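PDB 4OHF: cytosolic IMP-GMP specific 5'-nucleotidase from Legionella pneumophila subsp. pneumophila, which probably hydrolyses purine nucleoside monophosphates such as IMP and GMP to nucleoside and phosphate, using magnesium in a HAD-type active site. Local coordinates for residues L39-V44 / F132-G137; K45-E50 / D170-N175; L244-R249 / D253-L258. All blocks are in the same frame, centred on the assembly; numbering follows the deposited sequence.

Contact 1. Residues L39-V44 / F132-G137; sequences LVYDLV and FCILYG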
loop_
_atom_site.group_PDB
_atom_site.type_symbol
_atom_site.label_atom_id
_atom_site.label_comp_id
_atom_site.label_asym_id
_atom_site.label_seq_id
_atom_site.Cartn_x
_atom_site.Cartn_y
_atom_site.Cartn_z
ATOM N N LEU B 39 -12.937 35.343 -5.904
ATOM C CA LEU B 39 -11.697 35.867 -5.356
ATOM C C LEU B 39 -10.633 34.779 -5.481
ATOM O O LEU B 39 -9.572 35.000 -6.076
ATOM C CB LEU B 39 -11.873 36.243 -3.884
ATOM C CG LEU B 39 -11.030 37.384 -3.296
ATOM C CD1 LEU B 39 -10.799 37.107 -1.828
ATOM C CD2 LEU B 39 -9.695 37.523 -4.012
ATOM N N VAL B 40 -10.921 33.601 -4.924
ATOM C CA VAL B 40 -9.985 32.486 -4.982
ATOM C C VAL B 40 -9.564 32.237 -6.417
ATOM O O VAL B 40 -8.390 32.016 -6.690
ATOM C CB VAL B 40 -10.588 31.185 -4.410
ATOM C CG1 VAL B 40 -9.626 30.025 -4.633
ATOM C CG2 VAL B 40 -10.847 31.347 -2.923
ATOM N N TYR B 41 -10.513 32.275 -7.337
ATOM C CA TYR B 41 -10.187 32.071 -8.735
ATOM C C TYR B 41 -9.136 33.106 -9.155
ATOM O O TYR B 41 -8.046 32.736 -9.610
ATOM C CB TYR B 41 -11.450 32.186 -9.586
ATOM C CG TYR B 41 -11.226 32.093 -11.085
ATOM C CD1 TYR B 41 -10.998 33.238 -11.845
ATOM C CD2 TYR B 41 -11.285 30.867 -11.747
ATOM C CE1 TYR B 41 -10.846 33.168 -13.221
ATOM C CE2 TYR B 41 -11.130 30.785 -13.121
ATOM C CZ TYR B 41 -10.911 31.940 -13.856
ATOM O OH TYR B 41 -10.761 31.878 -15.224
ATOM N N ASP B 42 -9.446 34.394 -8.981
ATOM C CA ASP B 42 -8.501 35.448 -9.344
ATOM C C ASP B 42 -7.134 35.259 -8.685
ATOM O O ASP B 42 -6.130 35.103 -9.366
ATOM C CB ASP B 42 -9.039 36.829 -8.971
ATOM C CG ASP B 42 -10.295 37.199 -9.736
ATOM O OD1 ASP B 42 -10.502 36.662 -10.844
ATOM O OD2 ASP B 42 -11.073 38.042 -9.237
ATOM N N LEU B 43 -7.088 35.268 -7.358
ATOM C CA LEU B 43 -5.816 35.101 -6.666
ATOM C C LEU B 43 -5.006 33.917 -7.199
ATOM O O LEU B 43 -3.800 34.039 -7.397
ATOM C CB LEU B 43 -6.044 34.927 -5.158
ATOM C CG LEU B 43 -6.735 36.073 -4.426
ATOM C CD1 LEU B 43 -6.966 35.699 -2.979
ATOM C CD2 LEU B 43 -5.885 37.325 -4.532
ATOM N N VAL B 44 -5.663 32.779 -7.430
ATOM C CA VAL B 44 -4.990 31.569 -7.920
ATOM C C VAL B 44 -4.532 31.701 -9.361
ATOM O O VAL B 44 -3.447 31.246 -9.716
ATOM C CB VAL B 44 -5.911 30.323 -7.827
ATOM C CG1 VAL B 44 -5.263 29.131 -8.515
ATOM C CG2 VAL B 44 -6.174 29.981 -6.380
ATOM N N PHE B 132 -11.361 25.591 -8.693
ATOM C CA PHE B 132 -10.336 24.698 -9.205
ATOM C C PHE B 132 -10.770 24.098 -10.538
ATOM O O PHE B 132 -10.014 24.132 -11.512
ATOM C CB PHE B 132 -10.059 23.573 -8.205
ATOM C CG PHE B 132 -8.758 22.841 -8.445
ATOM C CD1 PHE B 132 -8.468 22.285 -9.685
ATOM C CD2 PHE B 132 -7.829 22.696 -7.419
ATOM C CE1 PHE B 132 -7.272 21.592 -9.905
ATOM C CE2 PHE B 132 -6.625 22.005 -7.628
ATOM C CZ PHE B 132 -6.351 21.453 -8.878
ATOM N N CYS B 133 -11.984 23.553 -10.575
ATOM C CA CYS B 133 -12.519 22.928 -11.784
ATOM C C CYS B 133 -12.614 23.883 -12.958
ATOM O O CYS B 133 -12.167 23.563 -14.054
ATOM C CB CYS B 133 -13.894 22.322 -11.515
ATOM S SG CYS B 133 -13.852 20.782 -10.581
ATOM N N ILE B 134 -13.198 25.052 -12.735
ATOM C CA ILE B 134 -13.327 26.029 -13.805
ATOM C C ILE B 134 -11.950 26.405 -14.352
ATOM O O ILE B 134 -11.710 26.338 -15.563
ATOM C CB ILE B 134 -14.025 27.298 -13.321
ATOM C CG1 ILE B 134 -15.465 26.970 -12.911
ATOM C CG2 ILE B 134 -13.985 28.348 -14.418
ATOM C CD1 ILE B 134 -16.200 28.128 -12.283
ATOM N N LEU B 135 -11.042 26.789 -13.458
ATOM C CA LEU B 135 -9.703 27.158 -13.880
ATOM C C LEU B 135 -9.015 26.009 -14.621
ATOM O O LEU B 135 -8.548 26.189 -15.742
ATOM C CB LEU B 135 -8.857 27.568 -12.681
ATOM C CG LEU B 135 -7.437 28.025 -13.042
ATOM C CD1 LEU B 135 -7.538 29.146 -14.039
ATOM C CD2 LEU B 135 -6.674 28.484 -11.811
ATOM N N TYR B 136 -8.955 24.830 -14.001
ATOM C CA TYR B 136 -8.307 23.683 -14.622
ATOM C C TYR B 136 -8.889 23.417 -15.998
ATOM O O TYR B 136 -8.167 23.128 -16.946
ATOM C CB TYR B 136 -8.472 22.436 -13.765
ATOM C CG TYR B 136 -7.683 21.254 -14.278
ATOM C CD1 TYR B 136 -6.292 21.241 -14.217
ATOM C CD2 TYR B 136 -8.325 20.146 -14.821
ATOM C CE1 TYR B 136 -5.557 20.151 -14.679
ATOM C CE2 TYR B 136 -7.603 19.049 -15.291
ATOM C CZ TYR B 136 -6.220 19.058 -15.217
ATOM O OH TYR B 136 -5.510 17.981 -15.695
ATOM N N GLY B 137 -10.204 23.517 -16.105
ATOM C CA GLY B 137 -10.831 23.286 -17.387
ATOM C C GLY B 137 -10.275 24.216 -18.445
ATOM O O GLY B 137 -9.860 23.774 -19.513
#

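Contact 2. Residues K45-E50 / D170-N175; sequences KERLAE and DGTLKN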
loop_
_atom_site.group_PDB
_atom_site.type_symbol
_atom_site.label_atom_id
_atom_site.label_comp_id
_atom_site.label_asym_id
_atom_site.label_seq_id
_atom_site.Cartn_x
_atom_site.Cartn_y
_atom_site.Cartn_z
ATOM N N LYS B 45 -5.366 32.312 -10.191
ATOM C CA LYS B 45 -5.027 32.502 -11.593
ATOM C C LYS B 45 -3.846 33.461 -11.688
ATOM O O LYS B 45 -2.965 33.310 -12.536
ATOM C CB LYS B 45 -6.229 33.063 -12.353
ATOM C CG LYS B 45 -6.048 33.101 -13.860
ATOM C CD LYS B 45 -7.305 33.584 -14.546
ATOM C CE LYS B 45 -7.715 34.949 -14.024
ATOM N NZ LYS B 45 -8.909 35.483 -14.731
ATOM N N GLU B 46 -3.833 34.442 -10.798
ATOM C CA GLU B 46 -2.771 35.431 -10.753
ATOM C C GLU B 46 -1.454 34.774 -10.370
ATOM O O GLU B 46 -0.465 34.886 -11.088
ATOM C CB GLU B 46 -3.132 36.505 -9.735
ATOM C CG GLU B 46 -2.041 37.507 -9.440
ATOM C CD GLU B 46 -2.304 38.244 -8.143
ATOM O OE1 GLU B 46 -3.376 38.881 -8.031
ATOM O OE2 GLU B 46 -1.446 38.174 -7.236
ATOM N N ARG B 47 -1.452 34.082 -9.236
ATOM C CA ARG B 47 -0.256 33.407 -8.733
ATOM C C ARG B 47 0.371 32.463 -9.759
ATOM O O ARG B 47 1.553 32.131 -9.663
ATOM C CB ARG B 47 -0.585 32.635 -7.450
ATOM C CG ARG B 47 0.597 31.905 -6.834
ATOM C CD ARG B 47 1.716 32.868 -6.515
ATOM N NE ARG B 47 1.290 33.872 -5.550
ATOM C CZ ARG B 47 1.344 33.709 -4.232
ATOM N NH1 ARG B 47 1.817 32.576 -3.721
ATOM N NH2 ARG B 47 0.911 34.676 -3.426
ATOM N N LEU B 48 -0.421 32.034 -10.739
ATOM C CA LEU B 48 0.074 31.141 -11.783
ATOM C C LEU B 48 0.894 31.894 -12.823
ATOM O O LEU B 48 2.000 31.487 -13.173
ATOM C CB LEU B 48 -1.086 30.435 -12.481
ATOM C CG LEU B 48 -1.676 29.232 -11.753
ATOM C CD1 LEU B 48 -2.882 28.713 -12.521
ATOM C CD2 LEU B 48 -0.610 28.152 -11.619
ATOM N N ALA B 49 0.338 32.994 -13.313
ATOM C CA ALA B 49 1.004 33.805 -14.318
ATOM C C ALA B 49 2.238 34.501 -13.765
ATOM O O ALA B 49 3.062 35.007 -14.529
ATOM C CB ALA B 49 0.037 34.842 -14.871
ATOM N N GLU B 50 2.370 34.520 -12.441
ATOM C CA GLU B 50 3.503 35.187 -11.817
ATOM C C GLU B 50 4.601 34.268 -11.305
ATOM O O GLU B 50 5.728 34.321 -11.791
ATOM C CB GLU B 50 3.007 36.097 -10.692
ATOM C CG GLU B 50 2.010 37.143 -11.185
ATOM C CD GLU B 50 1.642 38.175 -10.132
ATOM O OE1 GLU B 50 0.803 39.057 -10.432
ATOM O OE2 GLU B 50 2.196 38.104 -9.010
ATOM N N ASP B 170 -0.461 32.465 2.221
ATOM C CA ASP B 170 0.101 33.794 2.012
ATOM C C ASP B 170 -0.574 34.796 2.917
ATOM O O ASP B 170 0.061 35.699 3.458
ATOM C CB ASP B 170 -0.129 34.259 0.578
ATOM C CG ASP B 170 0.966 33.834 -0.352
ATOM O OD1 ASP B 170 2.145 34.109 -0.038
ATOM O OD2 ASP B 170 0.650 33.236 -1.402
ATOM N N GLY B 171 -1.878 34.630 3.070
ATOM C CA GLY B 171 -2.628 35.560 3.878
ATOM C C GLY B 171 -3.177 36.586 2.908
ATOM O O GLY B 171 -3.888 37.514 3.293
ATOM N N THR B 172 -2.831 36.420 1.636
ATOM C CA THR B 172 -3.308 37.321 0.590
ATOM C C THR B 172 -4.839 37.284 0.527
ATOM O O THR B 172 -5.487 38.314 0.362
ATOM C CB THR B 172 -2.728 36.926 -0.799
ATOM O OG1 THR B 172 -2.546 35.502 -0.862
ATOM C CG2 THR B 172 -1.388 37.610 -1.037
ATOM N N LEU B 173 -5.410 36.090 0.675
ATOM C CA LEU B 173 -6.854 35.917 0.643
ATOM C C LEU B 173 -7.457 36.560 1.889
ATOM O O LEU B 173 -8.455 37.276 1.803
ATOM C CB LEU B 173 -7.210 34.427 0.620
ATOM C CG LEU B 173 -8.547 33.967 0.029
ATOM C CD1 LEU B 173 -8.869 32.595 0.589
ATOM C CD2 LEU B 173 -9.654 34.933 0.370
ATOM N N LYS B 174 -6.835 36.306 3.043
ATOM C CA LYS B 174 -7.318 36.835 4.316
ATOM C C LYS B 174 -7.383 38.359 4.324
ATOM O O LYS B 174 -8.405 38.946 4.681
ATOM C CB LYS B 174 -6.424 36.377 5.472
ATOM C CG LYS B 174 -6.231 34.878 5.598
ATOM C CD LYS B 174 -7.435 34.184 6.216
ATOM C CE LYS B 174 -7.094 32.729 6.523
ATOM N NZ LYS B 174 -8.266 31.955 7.011
ATOM N N ASN B 175 -6.288 38.999 3.931
ATOM C CA ASN B 175 -6.230 40.456 3.931
ATOM C C ASN B 175 -7.287 41.082 3.038
ATOM O O ASN B 175 -7.900 42.086 3.404
ATOM C CB ASN B 175 -4.837 40.945 3.519
ATOM C CG ASN B 175 -3.775 40.678 4.588
ATOM O OD1 ASN B 175 -4.091 40.387 5.750
ATOM N ND2 ASN B 175 -2.506 40.795 4.198
#

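Contact 3. Residues L244-R249 / D253-L258; sequences LANKPR and DNLRFL. With PO4 (phosphate ion), chain H.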
loop_
_atom_site.group_PDB
_atom_site.type_symbol
_atom_site.label_atom_id
_atom_site.label_comp_id
_atom_site.label_asym_id
_atom_site.label_seq_id
_atom_site.Cartn_x
_atom_site.Cartn_y
_atom_site.Cartn_z
ATOM N N LEU B 244 -5.866 27.665 14.033
ATOM C CA LEU B 244 -4.827 26.981 13.267
ATOM C C LEU B 244 -4.932 25.516 13.707
ATOM O O LEU B 244 -3.942 24.860 14.045
ATOM C CB LEU B 244 -3.442 27.555 13.574
ATOM C CG LEU B 244 -3.024 28.814 12.798
ATOM C CD1 LEU B 244 -1.669 29.295 13.297
ATOM C CD2 LEU B 244 -2.958 28.525 11.301
ATOM N N ALA B 245 -6.165 25.023 13.710
ATOM C CA ALA B 245 -6.453 23.668 14.136
ATOM C C ALA B 245 -5.707 22.637 13.326
ATOM O O ALA B 245 -5.362 21.578 13.828
ATOM C CB ALA B 245 -7.948 23.407 14.063
ATOM N N ASN B 246 -5.462 22.957 12.068
ATOM C CA ASN B 246 -4.760 22.050 11.178
ATOM C C ASN B 246 -5.570 20.763 10.934
ATOM O O ASN B 246 -5.077 19.645 11.115
ATOM C CB ASN B 246 -3.371 21.725 11.745
ATOM C CG ASN B 246 -2.418 21.169 10.696
ATOM O OD1 ASN B 246 -1.261 20.895 10.995
ATOM N ND2 ASN B 246 -2.898 21.008 9.462
ATOM N N LYS B 247 -6.823 20.936 10.537
ATOM C CA LYS B 247 -7.678 19.806 10.212
ATOM C C LYS B 247 -7.251 19.378 8.799
ATOM O O LYS B 247 -6.763 20.194 8.013
ATOM C CB LYS B 247 -9.143 20.245 10.210
ATOM C CG LYS B 247 -9.682 20.635 11.573
ATOM C CD LYS B 247 -11.065 21.296 11.470
ATOM C CE LYS B 247 -10.971 22.654 10.749
ATOM N NZ LYS B 247 -12.281 23.353 10.623
ATOM N N PRO B 248 -7.462 18.111 8.440
ATOM C CA PRO B 248 -8.072 17.043 9.229
ATOM C C PRO B 248 -7.162 16.441 10.290
ATOM O O PRO B 248 -7.641 15.790 11.232
ATOM C CB PRO B 248 -8.446 16.019 8.167
ATOM C CG PRO B 248 -7.301 16.147 7.208
ATOM C CD PRO B 248 -7.139 17.648 7.082
ATOM N N ARG B 249 -5.857 16.645 10.143
ATOM C CA ARG B 249 -4.901 16.074 11.087
ATOM C C ARG B 249 -5.246 16.331 12.541
ATOM O O ARG B 249 -4.893 15.529 13.409
ATOM C CB ARG B 249 -3.476 16.545 10.774
ATOM C CG ARG B 249 -2.848 15.780 9.620
ATOM C CD ARG B 249 -1.344 15.974 9.545
ATOM N NE ARG B 249 -0.992 17.305 9.088
ATOM C CZ ARG B 249 0.239 17.683 8.763
ATOM N NH1 ARG B 249 0.453 18.930 8.349
ATOM N NH2 ARG B 249 1.250 16.822 8.848
ATOM N N ASP B 253 -4.286 13.071 14.066
ATOM C CA ASP B 253 -2.867 13.162 14.378
ATOM C C ASP B 253 -2.637 13.426 15.866
ATOM O O ASP B 253 -3.556 13.282 16.671
ATOM C CB ASP B 253 -2.229 14.246 13.525
ATOM C CG ASP B 253 -0.819 13.897 13.118
ATOM O OD1 ASP B 253 -0.445 14.130 11.940
ATOM O OD2 ASP B 253 -0.085 13.382 13.994
ATOM N N ASN B 254 -1.417 13.798 16.242
ATOM C CA ASN B 254 -1.119 14.043 17.652
ATOM C C ASN B 254 -0.348 15.346 17.887
ATOM O O ASN B 254 0.444 15.452 18.830
ATOM C CB ASN B 254 -0.321 12.876 18.213
ATOM C CG ASN B 254 1.003 12.697 17.502
ATOM O OD1 ASN B 254 1.803 11.837 17.866
ATOM N ND2 ASN B 254 1.247 13.519 16.479
ATOM N N LEU B 255 -0.572 16.326 17.021
ATOM C CA LEU B 255 0.076 17.619 17.136
ATOM C C LEU B 255 -0.327 18.246 18.481
ATOM O O LEU B 255 -1.442 18.049 18.957
ATOM C CB LEU B 255 -0.354 18.475 15.941
ATOM C CG LEU B 255 -0.129 17.692 14.634
ATOM C CD1 LEU B 255 -0.576 18.492 13.426
ATOM C CD2 LEU B 255 1.360 17.323 14.513
ATOM N N ARG B 256 0.577 18.989 19.105
ATOM C CA ARG B 256 0.274 19.571 20.406
ATOM C C ARG B 256 -0.496 20.888 20.417
ATOM O O ARG B 256 -0.533 21.627 19.433
ATOM C CB ARG B 256 1.562 19.731 21.236
ATOM C CG ARG B 256 2.668 20.609 20.609
ATOM C CD ARG B 256 3.639 21.176 21.681
ATOM N NE ARG B 256 4.148 20.153 22.605
ATOM C CZ ARG B 256 4.911 19.118 22.248
ATOM N NH1 ARG B 256 5.317 18.244 23.164
ATOM N NH2 ARG B 256 5.279 18.954 20.977
ATOM N N PHE B 257 -1.129 21.148 21.553
ATOM C CA PHE B 257 -1.886 22.366 21.773
ATOM C C PHE B 257 -0.920 23.465 22.206
ATOM O O PHE B 257 0.153 23.197 22.750
ATOM C CB PHE B 257 -2.903 22.171 22.899
ATOM C CG PHE B 257 -4.212 21.586 22.456
ATOM C CD1 PHE B 257 -5.137 22.360 21.756
ATOM C CD2 PHE B 257 -4.536 20.270 22.762
ATOM C CE1 PHE B 257 -6.362 21.839 21.374
ATOM C CE2 PHE B 257 -5.766 19.737 22.379
ATOM C CZ PHE B 257 -6.681 20.528 21.684
ATOM N N LEU B 258 -1.312 24.704 21.953
ATOM C CA LEU B 258 -0.531 25.866 22.340
ATOM C C LEU B 258 -1.541 26.810 22.969
ATOM O O LEU B 258 -2.619 27.029 22.430
ATOM C CB LEU B 258 0.135 26.509 21.118
ATOM C CG LEU B 258 1.337 25.735 20.554
ATOM C CD1 LEU B 258 1.858 26.391 19.291
ATOM C CD2 LEU B 258 2.431 25.700 21.605
HETATM P P PO4 H . -12.128 27.019 9.000
HETATM O O1 PO4 H . -11.058 27.828 8.358
HETATM O O2 PO4 H . -13.135 26.621 7.994
HETATM O O3 PO4 H . -12.788 27.824 10.064
HETATM O O4 PO4 H . -11.531 25.792 9.586
HETATM O O HOH W 1 -3.116 16.531 15.727
#

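Contact 1. Residues L39-V44 / F132-G137
Y41 and L135 meet where helix 33-51 packs on helix 129-143, a helix-to-helix contact in which the axes of 39-44 and 132-137 approach to 10.2 Å and cross at -40°. Both helices belong to the insertion between core strands 19-22 and 204-208, the place of a C1 cap in HAD enzymes. The pairing illustrates how a tyrosine can serve two purposes at once. With CG anti to the backbone N (chi1 176°), the ring of Y41 swings across to the second helix, although its CB does not point there. Its CE2 corner lies 4.0 Å from CB of L135, and the same carbon is 4.0 Å from CG2 of I134, so two consecutive residues meet one ring carbon obliquely. Beyond this apolar patch the phenol OH is hydrogen-bonded to OE1 of Q138, one residue past the segment, which gives the hydroxyl of this buried residue a partner. F63 meets the ring with its plane turned by about 50°, and also touches I134. L135 divides its two methyls between Y41 and V44, neighbours about one helical turn apart. Its CG is trans to the backbone N, which sends the fork between the helices: CD1 stays near CE2 of Y41, at 4.1 Å, whereas CD2 reaches V44. There the valine, which also rests on C163 of helix 153-170, offers CG1, 3.6 Å from CD2 of L135.

Contact 2. Residues K45-E50 / D170-N175
R47 and D170 join two helical regions of the insertion by a surface salt bridge away from the catalytic metal, a compact example of two donors sharing one acceptor. NH1 and NH2 of R47 both turn to OD2 of D170; the contact from NH2 to OD2 measures 2.5 Å, and the bond from NH1 to OD2, at 2.7 Å, is weak, its N-H...O angle only 126°. OD2 lies at the guanidinium edge, near its plane, while the carboxylate is twisted 74° from that plane. The pairing uses one oxygen: OD1 of D170 remains 3.7 Å from NH2 of R47. The arginine bends at chi2 and chi3, bringing its tip round to meet the aspartate, with C163 and K166 of helix 153-170 against its side chain. Other polar groups have their own partners: NZ of K45 binds the carbonyl O of F61, the R47 carbonyl pairs with OG of S51, and K174 bonds OG of S211 through NZ and makes a cation-pi contact with Y215. G171, with positive phi, sits at the N-cap position of helix 172-178, where N of N175 closes the first turn on the G171 carbonyl. L173 leans back on F36, L39 and L43 of helix 33-51, and L48 reaches helix 129-143.

Contact 3. Residues L244-R249 / D253-L258
D253 N donates to the carbonyl O of R249 (2.6 Å, N-H...O angle 152°), closing the single turn of helix 249-252. The same oxygen accepts from a water that in turn receives N-H of L255, at 2.9 Å from its N, extending the link by one step. Beside this backbone bond R249 and D253 run side by side, CD of the arginine 3.2 Å from OD1 of the aspartate. Their charges do not pair within the chain, NE of R249 and OD1 of D253 being 4.3 Å apart. Each instead forms a reciprocal salt bridge with its counterpart in the second subunit, and R249 also bonds N254 of that chain. Within its own chain, OD2 of D253 takes N-H of N254 on its anti lone pair. L255 slides CD1 to 3.5 Å from OD1 of N246, the two side chains crossing near a right angle. K247, before a cis peptide to P248, extends NZ to 2.8 Å from O4 of a phosphate ion, probably from the crystallisation liquor, which T209, N210 and D25 also hold. L208 O and the Y300 hydroxyl bind NZ too, and D23, a magnesium ligand, weakly, consistent with a HAD motif III lysine. The loop thus leads from parallel core strand 240-243 to strand 257-260, which lies between strands 277-281 and 267-269, with L258 packed on L258 of the second subunit.

From the N terminus, helix 33-51 supplies the first half of both contact 1 and contact 2 in consecutive segments. Contact 1 closes on helix 129-143, bringing in the sequence that contains the five-stranded antiparallel sheet; contact 2 closes later, at the start of helix 172-178. The two loops therefore cross, and physically the contacts adjoin. Together they tie helix 33-51 to helices 129-143 and 172-178 within the insertion. Contact 3 opens only after both have closed, and closes over the three residues between its segments, a single helical turn in the core domain. Its nearest atoms stay about 8 Å from those of contact 2 and about 15 Å from those of contact 1.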